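Local structure of putative Type I topoisomerase (Deinococcus radiodurans, 2F4Q) at residues G164-F169 against H180-D185. The protein probably relaxes DNA as a type IB topoisomerase, breaking one strand without ATP, letting the DNA pass and rejoining it. Sequence-based numbering, arbitrary orientation. Where two conformers were deposited one is given.
Sequences GNTVTF and HKATSD
Strands 166-172 and 178-184 pair here as an antiparallel beta hairpin, the central and one outer strand of a three-stranded sheet in the catalytic core shared with eukaryotic topoisomerase I. It illustrates how a sheet on a helical core sorts its faces. Hydrogen-bonded pairs Val167-Thr183 and Phe169-Lys181 alternate with the non-hydrogen-bonded pairs Thr166-Ser184 and Thr168-Ala182. The N-H of Val167 donates to Thr183 O at 2.8 Å, and that of Phe169 reaches Lys181 O at 2.7 Å; each bond is returned by the partner's N-H. One further bond, from Asp185 N to Asn165 O (3.1 Å), extends the pairing to the N-cap of helix 186-196, where Asp185 OD1 is hydrogen-bonded to Thr187 OG1 and caps Leu188 N.

The face bearing Val167, Phe169, Lys181 and Thr183 packs inward: Val167 against Ala189 and Met192, Thr183 against Leu188 and Val133. Phe169 sets its ring edge-to-face with that of Phe136, while Lys181 O lies at the ring's edge, 3.8 Å from CD2. The Lys181 ammonium group, NZ, forms a salt bridge with Asp277 OD1 and a hydrogen bond to Ala134 O.

Thr166, Thr168, Ala182 and Ser184 line the more open face. With its CG2 anti to the backbone N, Thr168 turns this methyl obliquely onto the His180 ring in one of that residue's two conformers, 3.5 Å from NE2. At the other end, Thr166 OG1 and Ser184 OG share a hydrogen bond of 3.2 Å.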
ATOM      1  N   GLY A 164      19.586 -16.429  -6.654  1.00 37.33           N
ATOM      2  CA  GLY A 164      20.128 -15.178  -7.180  1.00 37.80           C
ATOM      3  C   GLY A 164      19.319 -14.001  -6.679  1.00 38.03           C
ATOM      4  O   GLY A 164      19.198 -13.789  -5.469  1.00 38.19           O
ATOM      5  N   ASN A 165      18.739 -13.246  -7.607  1.00 38.22           N
ATOM      6  CA  ASN A 165      17.948 -12.076  -7.248  1.00 38.43           C
ATOM      7  C   ASN A 165      16.453 -12.369  -7.099  1.00 37.78           C
ATOM      8  O   ASN A 165      15.670 -11.464  -6.802  1.00 38.01           O
ATOM      9  CB  ASN A 165      18.162 -10.942  -8.257  1.00 39.21           C
ATOM     10  CG  ASN A 165      19.408 -10.120  -7.966  1.00 40.43           C
ATOM     11  OD1 ASN A 165      19.932 -10.114  -6.848  1.00 43.04           O
ATOM     12  ND2 ASN A 165      19.884  -9.406  -8.978  1.00 43.70           N
ATOM     13  N   THR A 166      16.071 -13.629  -7.299  1.00 36.84           N
ATOM     14  CA  THR A 166      14.664 -14.036  -7.217  1.00 36.15           C
ATOM     15  C   THR A 166      14.320 -14.606  -5.848  1.00 35.15           C
ATOM     16  O   THR A 166      15.020 -15.477  -5.326  1.00 34.68           O
ATOM     17  CB  THR A 166      14.294 -15.050  -8.318  1.00 36.38           C
ATOM     18  OG1 THR A 166      14.604 -14.488  -9.598  1.00 37.42           O
ATOM     19  CG2 THR A 166      12.799 -15.382  -8.268  1.00 36.82           C
ATOM     20  N   VAL A 167      13.244 -14.076  -5.279  1.00 34.09           N
ATOM     21  CA  VAL A 167      12.739 -14.497  -3.983  1.00 33.81           C
ATOM     22  C   VAL A 167      11.369 -15.114  -4.231  1.00 33.14           C
ATOM     23  O   VAL A 167      10.465 -14.449  -4.752  1.00 33.64           O
ATOM     24  CB  VAL A 167      12.640 -13.295  -3.002  1.00 33.96           C
ATOM     25  CG1 VAL A 167      12.215 -13.761  -1.634  1.00 35.25           C
ATOM     26  CG2 VAL A 167      13.981 -12.576  -2.900  1.00 33.72           C
ATOM     27  N   THR A 168      11.217 -16.389  -3.881  1.00 31.99           N
ATOM     28  CA  THR A 168       9.962 -17.089  -4.126  1.00 31.16           C
ATOM     29  C   THR A 168       9.340 -17.495  -2.804  1.00 30.49           C
ATOM     30  O   THR A 168       9.975 -18.195  -2.007  1.00 29.91           O
ATOM     31  CB  THR A 168      10.169 -18.341  -5.002  1.00 31.26           C
ATOM     32  OG1 THR A 168      10.779 -17.956  -6.239  1.00 32.03           O
ATOM     33  CG2 THR A 168       8.824 -19.027  -5.304  1.00 30.88           C
ATOM     34  N   PHE A 169       8.099 -17.060  -2.592  1.00 29.60           N
ATOM     35  CA  PHE A 169       7.351 -17.391  -1.383  1.00 29.48           C
ATOM     36  C   PHE A 169       6.316 -18.457  -1.714  1.00 28.99           C
ATOM     37  O   PHE A 169       5.577 -18.320  -2.695  1.00 28.65           O
ATOM     38  CB  PHE A 169       6.644 -16.159  -0.804  1.00 29.82           C
ATOM     39  CG  PHE A 169       7.574 -15.051  -0.396  1.00 31.04           C
ATOM     40  CD1 PHE A 169       8.092 -15.004   0.900  1.00 32.02           C
ATOM     41  CD2 PHE A 169       7.939 -14.059  -1.304  1.00 31.81           C
ATOM     42  CE1 PHE A 169       8.961 -13.981   1.286  1.00 32.58           C
ATOM     43  CE2 PHE A 169       8.815 -13.031  -0.924  1.00 32.92           C
ATOM     44  CZ  PHE A 169       9.314 -12.988   0.365  1.00 32.64           C
ATOM     45  N   HIS A 180       1.526 -18.417  -3.721  1.00 38.37           N
ATOM     46  CA  HIS A 180       2.818 -18.531  -4.377  1.00 38.37           C
ATOM     47  C   HIS A 180       3.102 -17.184  -5.032  1.00 38.71           C
ATOM     48  O   HIS A 180       2.293 -16.669  -5.814  1.00 38.83           O
ATOM     49  CB  HIS A 180       2.826 -19.647  -5.428  0.50 38.78           C
ATOM     50  CG  HIS A 180       4.086 -19.706  -6.243  0.50 38.76           C
ATOM     51  ND1 HIS A 180       4.327 -18.865  -7.310  0.50 40.11           N
ATOM     52  CD2 HIS A 180       5.175 -20.504  -6.144  0.50 39.58           C
ATOM     53  CE1 HIS A 180       5.508 -19.144  -7.831  0.50 39.27           C
ATOM     54  NE2 HIS A 180       6.039 -20.141  -7.146  0.50 40.22           N
ATOM     55  N   LYS A 181       4.226 -16.589  -4.658  1.00 38.32           N
ATOM     56  CA  LYS A 181       4.583 -15.256  -5.122  1.00 38.88           C
ATOM     57  C   LYS A 181       6.074 -15.231  -5.348  1.00 38.85           C
ATOM     58  O   LYS A 181       6.837 -15.696  -4.507  1.00 37.99           O
ATOM     59  CB  LYS A 181       4.226 -14.203  -4.072  1.00 39.04           C
ATOM     60  CG  LYS A 181       2.810 -14.294  -3.525  1.00 41.45           C
ATOM     61  CD  LYS A 181       1.816 -13.545  -4.391  1.00 42.13           C
ATOM     62  CE  LYS A 181       0.432 -13.601  -3.749  1.00 41.46           C
ATOM     63  NZ  LYS A 181      -0.428 -12.481  -4.193  1.00 39.67           N
ATOM     64  N   ALA A 182       6.492 -14.695  -6.487  1.00 39.39           N
ATOM     65  CA  ALA A 182       7.909 -14.544  -6.751  1.00 39.98           C
ATOM     66  C   ALA A 182       8.188 -13.115  -7.183  1.00 41.39           C
ATOM     67  O   ALA A 182       7.433 -12.538  -7.972  1.00 41.31           O
ATOM     68  CB  ALA A 182       8.366 -15.532  -7.802  1.00 39.74           C
ATOM     69  N   THR A 183       9.259 -12.540  -6.645  1.00 42.33           N
ATOM     70  CA  THR A 183       9.687 -11.209  -7.056  1.00 43.73           C
ATOM     71  C   THR A 183      11.194 -11.197  -7.286  1.00 44.53           C
ATOM     72  O   THR A 183      11.939 -11.953  -6.656  1.00 44.17           O
ATOM     73  CB  THR A 183       9.231 -10.110  -6.051  1.00 43.87           C
ATOM     74  OG1 THR A 183       9.727  -8.825  -6.463  1.00 45.45           O
ATOM     75  CG2 THR A 183       9.719 -10.408  -4.655  1.00 44.06           C
ATOM     76  N   SER A 184      11.628 -10.357  -8.217  1.00 45.84           N
ATOM     77  CA  SER A 184      13.041 -10.212  -8.509  1.00 47.21           C
ATOM     78  C   SER A 184      13.481  -8.807  -8.127  1.00 47.92           C
ATOM     79  O   SER A 184      13.034  -7.822  -8.716  1.00 48.29           O
ATOM     80  CB  SER A 184      13.324 -10.503  -9.984  1.00 47.36           C
ATOM     81  OG  SER A 184      12.982 -11.839 -10.309  1.00 48.79           O
ATOM     82  N   ASP A 185      14.328  -8.728  -7.110  1.00 48.87           N
ATOM     83  CA  ASP A 185      14.867  -7.460  -6.636  1.00 49.82           C
ATOM     84  C   ASP A 185      16.139  -7.739  -5.856  1.00 50.24           C
ATOM     85  O   ASP A 185      16.121  -8.484  -4.873  1.00 50.27           O
ATOM     86  CB  ASP A 185      13.848  -6.715  -5.766  1.00 50.02           C
ATOM     87  CG  ASP A 185      14.329  -5.335  -5.351  1.00 50.98           C
ATOM     88  OD1 ASP A 185      14.463  -5.098  -4.133  1.00 51.91           O
ATOM     89  OD2 ASP A 185      14.579  -4.488  -6.238  1.00 52.10           O
TER